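Peptide ABC transporter, peptide-binding protein (Thermus thermophilus, PDB 2D5W) binds oligopeptides, here a pentapeptide, and probably delivers them to a membrane ABC transporter for uptake. Local coordinates at residues F47-Q52 against K591-A596; Q52-L57 against N578-G583; N483-A488 against Q517-F522. All coordinates share one frame; numbering follows the deposited sequence.

Contact 1: residues F47-Q52 against K591-A596; sequences FNADSQ and KKWDQA
Trp-593 reaches across from the C-terminal loop and lays the far rim of its six-membered ring against Asn-48, Ala-49 and Asp-50. From CB the indole turns away from its own carbonyl carbon, with CG beside the backbone N (chi1 -54°), and this directs the benzo part toward the 47-52 loop. On the pyrrole part, NE1 hydrogen-bonds to Glu-581 OE2, which probably limits rotation of the ring. The benzo atoms then take up the neighbours one after another. CE3 meets the methyl of Ala-49, with CB at 4.0 Å, a small apolar group that lets the loop come close. Next along, CZ3 lies 3.5 Å from Asp-50 OD1, and Asp-50 CG sits at the ring edge in its plane. Carboxylate and ring planes are 57° apart; with CG in the ring plane, the rim hydrogens may favour the acid somewhat. The other oxygen, OD2, is hydrogen-bonded to Tyr-598 OH. At the tip, CH2 is 3.9 Å from each of Asn-48 CB, CG and ND2, and the two side chains cross at about a right angle.

Asn-48 suits this place because its amide shapes the loop and touches the indole as well. OD1 accepts a hydrogen bond from Gln-52 N at 3.0 Å and a weak one from Asp-50 N, and ND2 gives a weak bond to Gln-52 OE1. The backbone adds Ser-51 N to Asn-48 O and Asn-48 N to Gln-52 O, both 2.9 Å. Together with the left-handed backbone of Ser-51, this pattern belongs to a beta hairpin whose type I turn is followed by a G1 bulge; here it joins strands 45-47 and 53-55, its tip resting on an aromatic residue from near the C terminus.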
ATOM      1  N   PHE A  47       5.144  15.202  -0.762  1.00  9.82           N
ATOM      2  CA  PHE A  47       5.100  15.069  -2.217  1.00  9.88           C
ATOM      3  C   PHE A  47       3.712  15.569  -2.610  1.00  9.39           C
ATOM      4  O   PHE A  47       2.701  14.969  -2.239  1.00  9.75           O
ATOM      5  CB  PHE A  47       5.295  13.606  -2.629  1.00 10.83           C
ATOM      6  CG  PHE A  47       5.744  13.431  -4.057  1.00 10.81           C
ATOM      7  CD1 PHE A  47       4.932  12.787  -4.988  1.00 11.47           C
ATOM      8  CD2 PHE A  47       6.988  13.905  -4.471  1.00 11.38           C
ATOM      9  CE1 PHE A  47       5.353  12.617  -6.309  1.00 12.41           C
ATOM     10  CE2 PHE A  47       7.417  13.741  -5.788  1.00 13.40           C
ATOM     11  CZ  PHE A  47       6.597  13.095  -6.707  1.00 13.24           C
ATOM     12  N   ASN A  48       3.659  16.673  -3.353  1.00  9.83           N
ATOM     13  CA  ASN A  48       2.376  17.264  -3.712  1.00 10.34           C
ATOM     14  C   ASN A  48       1.684  16.724  -4.957  1.00  9.78           C
ATOM     15  O   ASN A  48       2.185  15.823  -5.626  1.00 10.79           O
ATOM     16  CB  ASN A  48       2.501  18.796  -3.791  1.00 10.60           C
ATOM     17  CG  ASN A  48       3.398  19.267  -4.922  1.00 10.63           C
ATOM     18  OD1 ASN A  48       3.523  18.610  -5.951  1.00 11.24           O
ATOM     19  ND2 ASN A  48       4.010  20.433  -4.739  1.00 13.09           N
ATOM     20  N   ALA A  49       0.518  17.289  -5.257  1.00 10.58           N
ATOM     21  CA  ALA A  49      -0.283  16.862  -6.400  1.00 10.85           C
ATOM     22  C   ALA A  49       0.401  17.099  -7.738  1.00 12.59           C
ATOM     23  O   ALA A  49       0.054  16.465  -8.733  1.00 12.93           O
ATOM     24  CB  ALA A  49      -1.639  17.559  -6.373  1.00 11.81           C
ATOM     25  N   ASP A  50       1.363  18.016  -7.760  1.00 12.63           N
ATOM     26  CA  ASP A  50       2.110  18.325  -8.975  1.00 13.45           C
ATOM     27  C   ASP A  50       3.331  17.417  -9.082  1.00 13.63           C
ATOM     28  O   ASP A  50       4.217  17.647  -9.907  1.00 14.81           O
ATOM     29  CB  ASP A  50       2.549  19.792  -8.964  1.00 15.25           C
ATOM     30  CG  ASP A  50       1.410  20.748  -9.269  1.00 15.13           C
ATOM     31  OD1 ASP A  50       1.499  21.925  -8.864  1.00 18.41           O
ATOM     32  OD2 ASP A  50       0.432  20.331  -9.927  1.00 16.92           O
ATOM     33  N   SER A  51       3.373  16.388  -8.241  1.00 13.55           N
ATOM     34  CA  SER A  51       4.473  15.428  -8.225  1.00 14.19           C
ATOM     35  C   SER A  51       5.816  16.081  -7.923  1.00 13.79           C
ATOM     36  O   SER A  51       6.826  15.795  -8.573  1.00 14.98           O
ATOM     37  CB  SER A  51       4.540  14.684  -9.561  1.00 14.56           C
ATOM     38  OG  SER A  51       3.342  13.967  -9.785  1.00 18.11           O
ATOM     39  N   GLN A  52       5.820  16.954  -6.924  1.00 12.84           N
ATOM     40  CA  GLN A  52       7.034  17.651  -6.520  1.00 13.30           C
ATOM     41  C   GLN A  52       7.272  17.521  -5.027  1.00 11.87           C
ATOM     42  O   GLN A  52       6.329  17.551  -4.226  1.00 11.84           O
ATOM     43  CB  GLN A  52       6.934  19.143  -6.826  1.00 14.68           C
ATOM     44  CG  GLN A  52       6.476  19.498  -8.217  1.00 19.29           C
ATOM     45  CD  GLN A  52       6.198  20.979  -8.347  1.00 21.48           C
ATOM     46  OE1 GLN A  52       5.464  21.555  -7.543  1.00 22.72           O
ATOM     47  NE2 GLN A  52       6.779  21.606  -9.362  1.00 25.23           N
ATOM     48  N   LYS A 591      -8.700  28.443  -1.703  1.00 11.42           N
ATOM     49  CA  LYS A 591      -8.441  27.387  -2.674  1.00 12.02           C
ATOM     50  C   LYS A 591      -7.037  27.546  -3.253  1.00 12.71           C
ATOM     51  O   LYS A 591      -6.674  28.624  -3.731  1.00 13.86           O
ATOM     52  CB  LYS A 591      -9.479  27.446  -3.796  1.00 12.63           C
ATOM     53  CG  LYS A 591      -9.389  26.291  -4.771  1.00 13.12           C
ATOM     54  CD  LYS A 591     -10.446  26.396  -5.858  1.00 13.50           C
ATOM     55  CE  LYS A 591     -10.384  25.204  -6.797  1.00 14.63           C
ATOM     56  NZ  LYS A 591     -11.366  25.326  -7.909  1.00 15.80           N
ATOM     57  N   LYS A 592      -6.255  26.473  -3.206  1.00 12.34           N
ATOM     58  CA  LYS A 592      -4.885  26.485  -3.716  1.00 13.30           C
ATOM     59  C   LYS A 592      -4.653  25.397  -4.761  1.00 13.71           C
ATOM     60  O   LYS A 592      -3.678  25.446  -5.515  1.00 16.30           O
ATOM     61  CB  LYS A 592      -3.893  26.287  -2.565  1.00 15.06           C
ATOM     62  CG  LYS A 592      -3.836  27.434  -1.577  1.00 19.06           C
ATOM     63  CD  LYS A 592      -3.305  28.697  -2.232  1.00 22.82           C
ATOM     64  CE  LYS A 592      -3.201  29.829  -1.227  1.00 23.60           C
ATOM     65  NZ  LYS A 592      -2.304  29.480  -0.092  1.00 28.05           N
ATOM     66  N   TRP A 593      -5.544  24.413  -4.797  1.00 12.64           N
ATOM     67  CA  TRP A 593      -5.438  23.311  -5.743  1.00 12.85           C
ATOM     68  C   TRP A 593      -6.784  23.070  -6.409  1.00 12.76           C
ATOM     69  O   TRP A 593      -7.826  23.368  -5.829  1.00 13.62           O
ATOM     70  CB  TRP A 593      -5.004  22.029  -5.022  1.00 12.75           C
ATOM     71  CG  TRP A 593      -3.746  22.180  -4.230  1.00 12.33           C
ATOM     72  CD1 TRP A 593      -3.632  22.613  -2.941  1.00 12.16           C
ATOM     73  CD2 TRP A 593      -2.410  21.965  -4.702  1.00 12.49           C
ATOM     74  NE1 TRP A 593      -2.307  22.686  -2.583  1.00 13.06           N
ATOM     75  CE2 TRP A 593      -1.536  22.296  -3.645  1.00 13.00           C
ATOM     76  CE3 TRP A 593      -1.866  21.529  -5.919  1.00 14.03           C
ATOM     77  CZ2 TRP A 593      -0.144  22.205  -3.765  1.00 13.98           C
ATOM     78  CZ3 TRP A 593      -0.483  21.440  -6.038  1.00 14.73           C
ATOM     79  CH2 TRP A 593       0.360  21.776  -4.967  1.00 14.18           C
ATOM     80  N   ASP A 594      -6.763  22.551  -7.631  1.00 13.56           N
ATOM     81  CA  ASP A 594      -7.998  22.227  -8.333  1.00 14.39           C
ATOM     82  C   ASP A 594      -7.867  20.807  -8.849  1.00 13.59           C
ATOM     83  O   ASP A 594      -6.894  20.463  -9.522  1.00 14.40           O
ATOM     84  CB  ASP A 594      -8.270  23.165  -9.506  1.00 16.86           C
ATOM     85  CG  ASP A 594      -9.625  22.897 -10.141  1.00 18.32           C
ATOM     86  OD1 ASP A 594     -10.654  23.283  -9.542  1.00 20.33           O
ATOM     87  OD2 ASP A 594      -9.668  22.278 -11.224  1.00 20.18           O
ATOM     88  N   GLN A 595      -8.866  19.992  -8.545  1.00 13.08           N
ATOM     89  CA  GLN A 595      -8.868  18.589  -8.924  1.00 12.05           C
ATOM     90  C   GLN A 595      -8.883  18.276 -10.420  1.00 12.68           C
ATOM     91  O   GLN A 595      -8.310  17.279 -10.851  1.00 12.97           O
ATOM     92  CB  GLN A 595     -10.057  17.894  -8.256  1.00 12.18           C
ATOM     93  CG  GLN A 595     -10.092  16.401  -8.475  1.00 11.15           C
ATOM     94  CD  GLN A 595      -8.905  15.704  -7.850  1.00 10.11           C
ATOM     95  OE1 GLN A 595      -8.870  15.467  -6.640  1.00 10.86           O
ATOM     96  NE2 GLN A 595      -7.914  15.388  -8.668  1.00 10.92           N
ATOM     97  N   ALA A 596      -9.527  19.129 -11.207  1.00 14.77           N
ATOM     98  CA  ALA A 596      -9.654  18.904 -12.645  1.00 15.96           C
ATOM     99  C   ALA A 596      -8.407  18.443 -13.401  1.00 17.27           C
ATOM    100  O   ALA A 596      -8.432  17.407 -14.070  1.00 17.94           O
ATOM    101  CB  ALA A 596     -10.223  20.153 -13.309  1.00 17.53           C
TER

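Contact 2: residues Q52-L57 against N578-G583; sequences QNFPVL and NAWEIG
The rings of Phe-54 and Trp-580 meet rim to rim, neither stacking on the other. Phe-54 CE2 lies close to the indole plane at its edge, 3.9 Å from Trp-580 CH2, while Trp-580 CZ2 lies in the plane of the phenyl ring, so each edge is set against the other. Gln-52 O sits at another part of the phenyl edge. One face of the indole receives Asn-578 CA, 3.7 Å above the plane and offset toward the rim, which makes the start of the 578-583 loop a floor for its own tryptophan. Beyond the two segments, Trp-580 also meets the ring of Phe-232 and touches Ile-234.

The two aromatic side chains approach from opposite directions. Phe-54 CG lies between its backbone N and carbonyl carbon (chi1 72°), and from there the ring extends off strand 53-55 toward the loop. Val-56 adds a branched methyl, CG2, at 4.1 Å from the same Trp-580 CH2, approaching it obliquely. A compact beta-branched residue fits beside this corner, where two large rings already meet.

Polar groups of the loop bond to one another and to residues outside it. Glu-581 N gives to Asn-578 O, and Asn-578 ND2 gives a hydrogen bond to the anti lone pair of Glu-581 OE2 at 3.0 Å, in the amide plane and fairly straight at 162°. Glu-581 OE2 also accepts from Trp-593 NE1, and Trp-580 O accepts from Arg-228 NH1. Across the contact itself the chemistry is wholly apolar: cohesion comes from dispersion and the exclusion of water, which reward close fit of the rings more than exact direction.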
ATOM      1  N   GLN A  52       5.820  16.954  -6.924  1.00 12.84           N
ATOM      2  CA  GLN A  52       7.034  17.651  -6.520  1.00 13.30           C
ATOM      3  C   GLN A  52       7.272  17.521  -5.027  1.00 11.87           C
ATOM      4  O   GLN A  52       6.329  17.551  -4.226  1.00 11.84           O
ATOM      5  CB  GLN A  52       6.934  19.143  -6.826  1.00 14.68           C
ATOM      6  CG  GLN A  52       6.476  19.498  -8.217  1.00 19.29           C
ATOM      7  CD  GLN A  52       6.198  20.979  -8.347  1.00 21.48           C
ATOM      8  OE1 GLN A  52       5.464  21.555  -7.543  1.00 22.72           O
ATOM      9  NE2 GLN A  52       6.779  21.606  -9.362  1.00 25.23           N
ATOM     10  N   ASN A  53       8.537  17.379  -4.652  1.00 11.18           N
ATOM     11  CA  ASN A  53       8.885  17.325  -3.243  1.00 10.60           C
ATOM     12  C   ASN A  53       8.663  18.738  -2.720  1.00 10.63           C
ATOM     13  O   ASN A  53       8.887  19.713  -3.440  1.00 11.01           O
ATOM     14  CB  ASN A  53      10.366  16.995  -3.032  1.00 11.96           C
ATOM     15  CG  ASN A  53      10.699  15.549  -3.312  1.00 12.57           C
ATOM     16  OD1 ASN A  53       9.869  14.661  -3.134  1.00 13.70           O
ATOM     17  ND2 ASN A  53      11.936  15.300  -3.726  1.00 15.41           N
ATOM     18  N   PHE A  54       8.211  18.854  -1.480  1.00 10.07           N
ATOM     19  CA  PHE A  54       8.041  20.168  -0.886  1.00 10.17           C
ATOM     20  C   PHE A  54       8.297  20.033   0.607  1.00  9.97           C
ATOM     21  O   PHE A  54       8.080  18.978   1.197  1.00  9.84           O
ATOM     22  CB  PHE A  54       6.656  20.768  -1.199  1.00 10.87           C
ATOM     23  CG  PHE A  54       5.510  20.126  -0.470  1.00  9.86           C
ATOM     24  CD1 PHE A  54       4.995  18.899  -0.874  1.00 10.31           C
ATOM     25  CD2 PHE A  54       4.920  20.777   0.608  1.00 10.59           C
ATOM     26  CE1 PHE A  54       3.904  18.332  -0.213  1.00 10.93           C
ATOM     27  CE2 PHE A  54       3.835  20.221   1.274  1.00 10.83           C
ATOM     28  CZ  PHE A  54       3.324  18.996   0.864  1.00  9.84           C
ATOM     29  N   PRO A  55       8.791  21.100   1.241  1.00 10.11           N
ATOM     30  CA  PRO A  55       9.058  20.988   2.674  1.00 10.33           C
ATOM     31  C   PRO A  55       7.827  21.020   3.565  1.00 10.09           C
ATOM     32  O   PRO A  55       6.904  21.791   3.331  1.00 11.14           O
ATOM     33  CB  PRO A  55       9.992  22.165   2.935  1.00 12.17           C
ATOM     34  CG  PRO A  55       9.462  23.209   2.004  1.00 13.73           C
ATOM     35  CD  PRO A  55       9.151  22.437   0.731  1.00 11.59           C
ATOM     36  N   VAL A  56       7.812  20.151   4.570  1.00 10.11           N
ATOM     37  CA  VAL A  56       6.722  20.135   5.533  1.00 10.25           C
ATOM     38  C   VAL A  56       7.379  20.375   6.894  1.00  9.76           C
ATOM     39  O   VAL A  56       7.524  21.530   7.293  1.00 11.16           O
ATOM     40  CB  VAL A  56       5.914  18.813   5.488  1.00 10.26           C
ATOM     41  CG1 VAL A  56       4.793  18.850   6.527  1.00 11.27           C
ATOM     42  CG2 VAL A  56       5.315  18.630   4.091  1.00 12.28           C
ATOM     43  N   LEU A  57       7.813  19.333   7.596  1.00 10.04           N
ATOM     44  CA  LEU A  57       8.457  19.572   8.885  1.00 10.05           C
ATOM     45  C   LEU A  57       9.944  19.912   8.762  1.00 10.08           C
ATOM     46  O   LEU A  57      10.575  20.291   9.750  1.00 11.44           O
ATOM     47  CB  LEU A  57       8.247  18.389   9.834  1.00 11.75           C
ATOM     48  CG  LEU A  57       6.787  18.185  10.258  1.00 13.01           C
ATOM     49  CD1 LEU A  57       6.712  17.119  11.338  1.00 14.46           C
ATOM     50  CD2 LEU A  57       6.201  19.496  10.768  1.00 14.16           C
ATOM     51  N   ASN A 578      -1.948  17.346   2.314  1.00  9.94           N
ATOM     52  CA  ASN A 578      -1.894  18.782   2.609  1.00 10.48           C
ATOM     53  C   ASN A 578      -3.052  19.057   3.562  1.00 10.40           C
ATOM     54  O   ASN A 578      -3.731  20.080   3.459  1.00 10.15           O
ATOM     55  CB  ASN A 578      -2.111  19.568   1.316  1.00 10.66           C
ATOM     56  CG  ASN A 578      -3.483  19.305   0.702  1.00 10.09           C
ATOM     57  OD1 ASN A 578      -4.061  18.232   0.889  1.00 10.42           O
ATOM     58  ND2 ASN A 578      -4.005  20.278  -0.035  1.00 10.59           N
ATOM     59  N   ALA A 579      -3.256  18.143   4.503  1.00 10.67           N
ATOM     60  CA  ALA A 579      -4.376  18.216   5.433  1.00 10.11           C
ATOM     61  C   ALA A 579      -4.586  19.513   6.200  1.00 10.25           C
ATOM     62  O   ALA A 579      -5.712  19.809   6.604  1.00 11.11           O
ATOM     63  CB  ALA A 579      -4.312  17.042   6.405  1.00 11.33           C
ATOM     64  N   TRP A 580      -3.524  20.284   6.399  1.00  9.81           N
ATOM     65  CA  TRP A 580      -3.629  21.540   7.135  1.00  9.84           C
ATOM     66  C   TRP A 580      -4.322  22.667   6.370  1.00 10.13           C
ATOM     67  O   TRP A 580      -4.665  23.688   6.962  1.00 11.14           O
ATOM     68  CB  TRP A 580      -2.236  22.008   7.571  1.00 10.34           C
ATOM     69  CG  TRP A 580      -1.296  22.198   6.421  1.00 11.02           C
ATOM     70  CD1 TRP A 580      -1.121  23.330   5.676  1.00 11.38           C
ATOM     71  CD2 TRP A 580      -0.446  21.202   5.844  1.00 10.56           C
ATOM     72  NE1 TRP A 580      -0.214  23.097   4.670  1.00 12.09           N
ATOM     73  CE2 TRP A 580       0.216  21.798   4.748  1.00 11.64           C
ATOM     74  CE3 TRP A 580      -0.181  19.859   6.146  1.00 11.08           C
ATOM     75  CZ2 TRP A 580       1.128  21.096   3.950  1.00 12.44           C
ATOM     76  CZ3 TRP A 580       0.726  19.161   5.354  1.00 11.81           C
ATOM     77  CH2 TRP A 580       1.368  19.781   4.269  1.00 11.00           C
ATOM     78  N   GLU A 581      -4.524  22.499   5.066  1.00  9.96           N
ATOM     79  CA  GLU A 581      -5.176  23.550   4.285  1.00 10.43           C
ATOM     80  C   GLU A 581      -6.517  23.141   3.689  1.00 10.59           C
ATOM     81  O   GLU A 581      -7.045  23.823   2.812  1.00 11.56           O
ATOM     82  CB  GLU A 581      -4.238  24.067   3.184  1.00 13.49           C
ATOM     83  CG  GLU A 581      -3.577  22.986   2.356  1.00 16.42           C
ATOM     84  CD  GLU A 581      -2.667  23.542   1.272  1.00 15.70           C
ATOM     85  OE1 GLU A 581      -2.019  24.586   1.500  1.00 18.13           O
ATOM     86  OE2 GLU A 581      -2.586  22.921   0.196  1.00 15.54           O
ATOM     87  N   ILE A 582      -7.072  22.034   4.165  1.00 10.07           N
ATOM     88  CA  ILE A 582      -8.370  21.583   3.685  1.00 10.55           C
ATOM     89  C   ILE A 582      -9.428  22.322   4.498  1.00  8.87           C
ATOM     90  O   ILE A 582      -9.379  22.357   5.729  1.00  8.82           O
ATOM     91  CB  ILE A 582      -8.526  20.055   3.851  1.00  9.79           C
ATOM     92  CG1 ILE A 582      -7.502  19.343   2.957  1.00 11.59           C
ATOM     93  CG2 ILE A 582      -9.950  19.634   3.502  1.00 10.90           C
ATOM     94  CD1 ILE A 582      -7.440  17.841   3.135  1.00 13.04           C
ATOM     95  N   GLY A 583     -10.380  22.937   3.807  1.00  9.29           N
ATOM     96  CA  GLY A 583     -11.405  23.676   4.516  1.00  9.49           C
ATOM     97  C   GLY A 583     -12.563  24.127   3.655  1.00  8.54           C
ATOM     98  O   GLY A 583     -12.595  23.886   2.448  1.00  9.74           O
TER

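Contact 3: residues N483-A488 against Q517-F522; sequences NLNTGA and QAVLEF
The Asx turn that begins at Asn-483 carries Asn-485 up to residues 517-522, where its amide lies against Leu-520 and Val-519. The amide and the leucine come from opposite directions. OD1 approaches Leu-520 CD1 closely, at 3.3 Å, and ND2 lies 3.8 Å from Leu-520 CG. On the valine side the same nitrogen is 3.8 Å from Val-519 CG2. These are van der Waals contacts; the polar partners of ND2 lie elsewhere, in Ser-516 O of the helix and Tyr-145 OH, and the two bonds probably fix which way round the amide is turned. Asn-485 CG stands opposite its carbonyl carbon (chi1 -52°), which carries the amide toward the 517-522 segment.

Within 483-488 the backbone is folded tightly. Asn-483 OD1 accepts from Asn-485 N at 2.8 Å, the bond that defines the Asx turn, and asparagine is well suited to it because its short side chain mimics a backbone carbonyl. Asn-483 also faces both Gly-487 and Ala-488, as in a G1 beta bulge: Gly-487 N gives to Asn-483 O at 2.7 Å, and Asn-483 N gives to Ala-488 O at 2.9 Å. Glycine fits the positive phi of 77° there. Replacing Asn-485 by an alanine would probably leave Ser-516 O without its amide donor, Tyr-145 OH with only the weak bond from Asn-483 ND2 among the amides described, and a gap beside Leu-520.

On the other segment a type I turn runs from Ala-518 to Glu-521, with Glu-521 N bonded to Ala-518 O at 3.0 Å. It presents Val-519 and Leu-520 to the loop, and both also pack on Tyr-145.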
ATOM      1  N   ASN A 483      17.229  -9.123  -3.364  1.00 12.55           N
ATOM      2  CA  ASN A 483      17.803  -7.963  -4.028  1.00 12.32           C
ATOM      3  C   ASN A 483      19.297  -8.269  -3.996  1.00 12.50           C
ATOM      4  O   ASN A 483      19.877  -8.463  -2.925  1.00 13.35           O
ATOM      5  CB  ASN A 483      17.507  -6.673  -3.265  1.00 12.96           C
ATOM      6  CG  ASN A 483      18.114  -5.460  -3.938  1.00 14.72           C
ATOM      7  OD1 ASN A 483      19.335  -5.348  -4.041  1.00 16.20           O
ATOM      8  ND2 ASN A 483      17.268  -4.556  -4.413  1.00 15.07           N
ATOM      9  N   LEU A 484      19.910  -8.328  -5.171  1.00 12.45           N
ATOM     10  CA  LEU A 484      21.324  -8.670  -5.277  1.00 13.75           C
ATOM     11  C   LEU A 484      22.312  -7.618  -4.785  1.00 14.56           C
ATOM     12  O   LEU A 484      23.485  -7.921  -4.568  1.00 16.86           O
ATOM     13  CB  LEU A 484      21.656  -9.051  -6.722  1.00 16.09           C
ATOM     14  CG  LEU A 484      20.795 -10.176  -7.304  1.00 18.91           C
ATOM     15  CD1 LEU A 484      21.305 -10.535  -8.689  1.00 20.15           C
ATOM     16  CD2 LEU A 484      20.837 -11.392  -6.391  1.00 21.69           C
ATOM     17  N   ASN A 485      21.850  -6.389  -4.602  1.00 13.68           N
ATOM     18  CA  ASN A 485      22.740  -5.334  -4.136  1.00 13.47           C
ATOM     19  C   ASN A 485      22.958  -5.396  -2.635  1.00 14.01           C
ATOM     20  O   ASN A 485      24.017  -5.013  -2.140  1.00 16.38           O
ATOM     21  CB  ASN A 485      22.174  -3.964  -4.499  1.00 13.78           C
ATOM     22  CG  ASN A 485      21.827  -3.856  -5.958  1.00 12.35           C
ATOM     23  OD1 ASN A 485      22.578  -4.312  -6.818  1.00 14.13           O
ATOM     24  ND2 ASN A 485      20.688  -3.245  -6.251  1.00 12.31           N
ATOM     25  N   THR A 486      21.955  -5.884  -1.916  1.00 13.67           N
ATOM     26  CA  THR A 486      22.022  -5.967  -0.462  1.00 14.02           C
ATOM     27  C   THR A 486      21.926  -7.389   0.067  1.00 13.95           C
ATOM     28  O   THR A 486      22.224  -7.639   1.235  1.00 15.40           O
ATOM     29  CB  THR A 486      20.883  -5.157   0.178  1.00 14.72           C
ATOM     30  OG1 THR A 486      19.630  -5.599  -0.365  1.00 15.40           O
ATOM     31  CG2 THR A 486      21.059  -3.670  -0.099  1.00 15.76           C
ATOM     32  N   GLY A 487      21.506  -8.313  -0.789  1.00 14.18           N
ATOM     33  CA  GLY A 487      21.354  -9.694  -0.372  1.00 14.93           C
ATOM     34  C   GLY A 487      20.092  -9.904   0.451  1.00 14.22           C
ATOM     35  O   GLY A 487      19.878 -10.980   1.008  1.00 17.15           O
ATOM     36  N   ALA A 488      19.248  -8.880   0.521  1.00 13.64           N
ATOM     37  CA  ALA A 488      18.010  -8.961   1.291  1.00 13.19           C
ATOM     38  C   ALA A 488      16.946  -9.818   0.609  1.00 12.77           C
ATOM     39  O   ALA A 488      16.586  -9.572  -0.545  1.00 14.52           O
ATOM     40  CB  ALA A 488      17.463  -7.562   1.537  1.00 14.22           C
ATOM     41  N   GLN A 517      19.666  -4.427 -10.838  1.00 11.43           N
ATOM     42  CA  GLN A 517      20.522  -3.526 -11.597  1.00 11.10           C
ATOM     43  C   GLN A 517      19.750  -2.266 -11.975  1.00 11.20           C
ATOM     44  O   GLN A 517      20.276  -1.155 -11.908  1.00 11.61           O
ATOM     45  CB  GLN A 517      21.026  -4.197 -12.874  1.00 12.70           C
ATOM     46  CG  GLN A 517      22.047  -3.346 -13.611  1.00 13.98           C
ATOM     47  CD  GLN A 517      22.464  -3.935 -14.943  1.00 15.13           C
ATOM     48  OE1 GLN A 517      22.674  -5.143 -15.066  1.00 18.83           O
ATOM     49  NE2 GLN A 517      22.603  -3.080 -15.946  1.00 15.66           N
ATOM     50  N   ALA A 518      18.494  -2.446 -12.366  1.00 10.68           N
ATOM     51  CA  ALA A 518      17.657  -1.333 -12.785  1.00 10.01           C
ATOM     52  C   ALA A 518      17.524  -0.219 -11.757  1.00 10.31           C
ATOM     53  O   ALA A 518      17.536   0.953 -12.119  1.00 10.45           O
ATOM     54  CB  ALA A 518      16.275  -1.839 -13.174  1.00 10.69           C
ATOM     55  N   VAL A 519      17.394  -0.572 -10.481  1.00  9.58           N
ATOM     56  CA  VAL A 519      17.242   0.454  -9.456  1.00 10.11           C
ATOM     57  C   VAL A 519      18.511   1.274  -9.262  1.00 10.50           C
ATOM     58  O   VAL A 519      18.465   2.359  -8.682  1.00 10.53           O
ATOM     59  CB  VAL A 519      16.797  -0.143  -8.094  1.00 10.90           C
ATOM     60  CG1 VAL A 519      15.414  -0.768  -8.232  1.00 12.62           C
ATOM     61  CG2 VAL A 519      17.803  -1.162  -7.602  1.00 11.13           C
ATOM     62  N   LEU A 520      19.635   0.756  -9.752  1.00 10.71           N
ATOM     63  CA  LEU A 520      20.920   1.447  -9.663  1.00 10.84           C
ATOM     64  C   LEU A 520      21.159   2.288 -10.912  1.00 10.49           C
ATOM     65  O   LEU A 520      22.148   3.023 -10.995  1.00 11.43           O
ATOM     66  CB  LEU A 520      22.061   0.440  -9.540  1.00 10.99           C
ATOM     67  CG  LEU A 520      22.125  -0.454  -8.303  1.00 10.72           C
ATOM     68  CD1 LEU A 520      23.160  -1.545  -8.528  1.00 12.00           C
ATOM     69  CD2 LEU A 520      22.473   0.376  -7.076  1.00 11.75           C
ATOM     70  N   GLU A 521      20.269   2.165 -11.892  1.00 10.90           N
ATOM     71  CA  GLU A 521      20.413   2.906 -13.138  1.00 11.57           C
ATOM     72  C   GLU A 521      19.796   4.290 -13.051  1.00 11.80           C
ATOM     73  O   GLU A 521      18.572   4.433 -13.007  1.00 12.09           O
ATOM     74  CB  GLU A 521      19.769   2.137 -14.293  1.00 12.71           C
ATOM     75  CG  GLU A 521      19.971   2.812 -15.636  1.00 18.51           C
ATOM     76  CD  GLU A 521      21.440   3.054 -15.934  1.00 20.17           C
ATOM     77  OE1 GLU A 521      22.162   2.063 -16.173  1.00 18.96           O
ATOM     78  OE2 GLU A 521      21.877   4.227 -15.913  1.00 21.21           O
ATOM     79  N   PHE A 522      20.636   5.317 -13.037  1.00 11.80           N
ATOM     80  CA  PHE A 522      20.125   6.674 -12.954  1.00 12.69           C
ATOM     81  C   PHE A 522      19.714   7.248 -14.299  1.00 14.17           C
ATOM     82  O   PHE A 522      19.150   8.338 -14.369  1.00 15.90           O
ATOM     83  CB  PHE A 522      21.132   7.582 -12.244  1.00 13.72           C
ATOM     84  CG  PHE A 522      21.146   7.392 -10.756  1.00 13.15           C
ATOM     85  CD1 PHE A 522      21.712   6.256 -10.190  1.00 14.60           C
ATOM     86  CD2 PHE A 522      20.531   8.317  -9.922  1.00 13.67           C
ATOM     87  CE1 PHE A 522      21.662   6.041  -8.811  1.00 13.72           C
ATOM     88  CE2 PHE A 522      20.474   8.113  -8.546  1.00 14.30           C
ATOM     89  CZ  PHE A 522      21.039   6.973  -7.989  1.00 13.37           C
TER

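Overall arrangement
Near the N terminus the chain forms the small hairpin of strands 45-47 and 53-55. Its turn opens contact 1, and its second strand, with the residues that follow to Leu-57, opens contact 2; Gln-52 belongs to both. More than 400 residues later contact 3 closes a short loop of its own, joining 483-488 to 517-522, which begins on helix 509-518. The chain then returns through 578-583, closing contact 2, and 591-596, closing contact 1. Contact 3 is therefore nested inside contact 2, and contact 2 inside contact 1. Contacts 1 and 2 touch, their centres 10 Å apart, and tie the hairpin to the C-terminal loops; contact 3 lies about 32 Å from either, centre to centre.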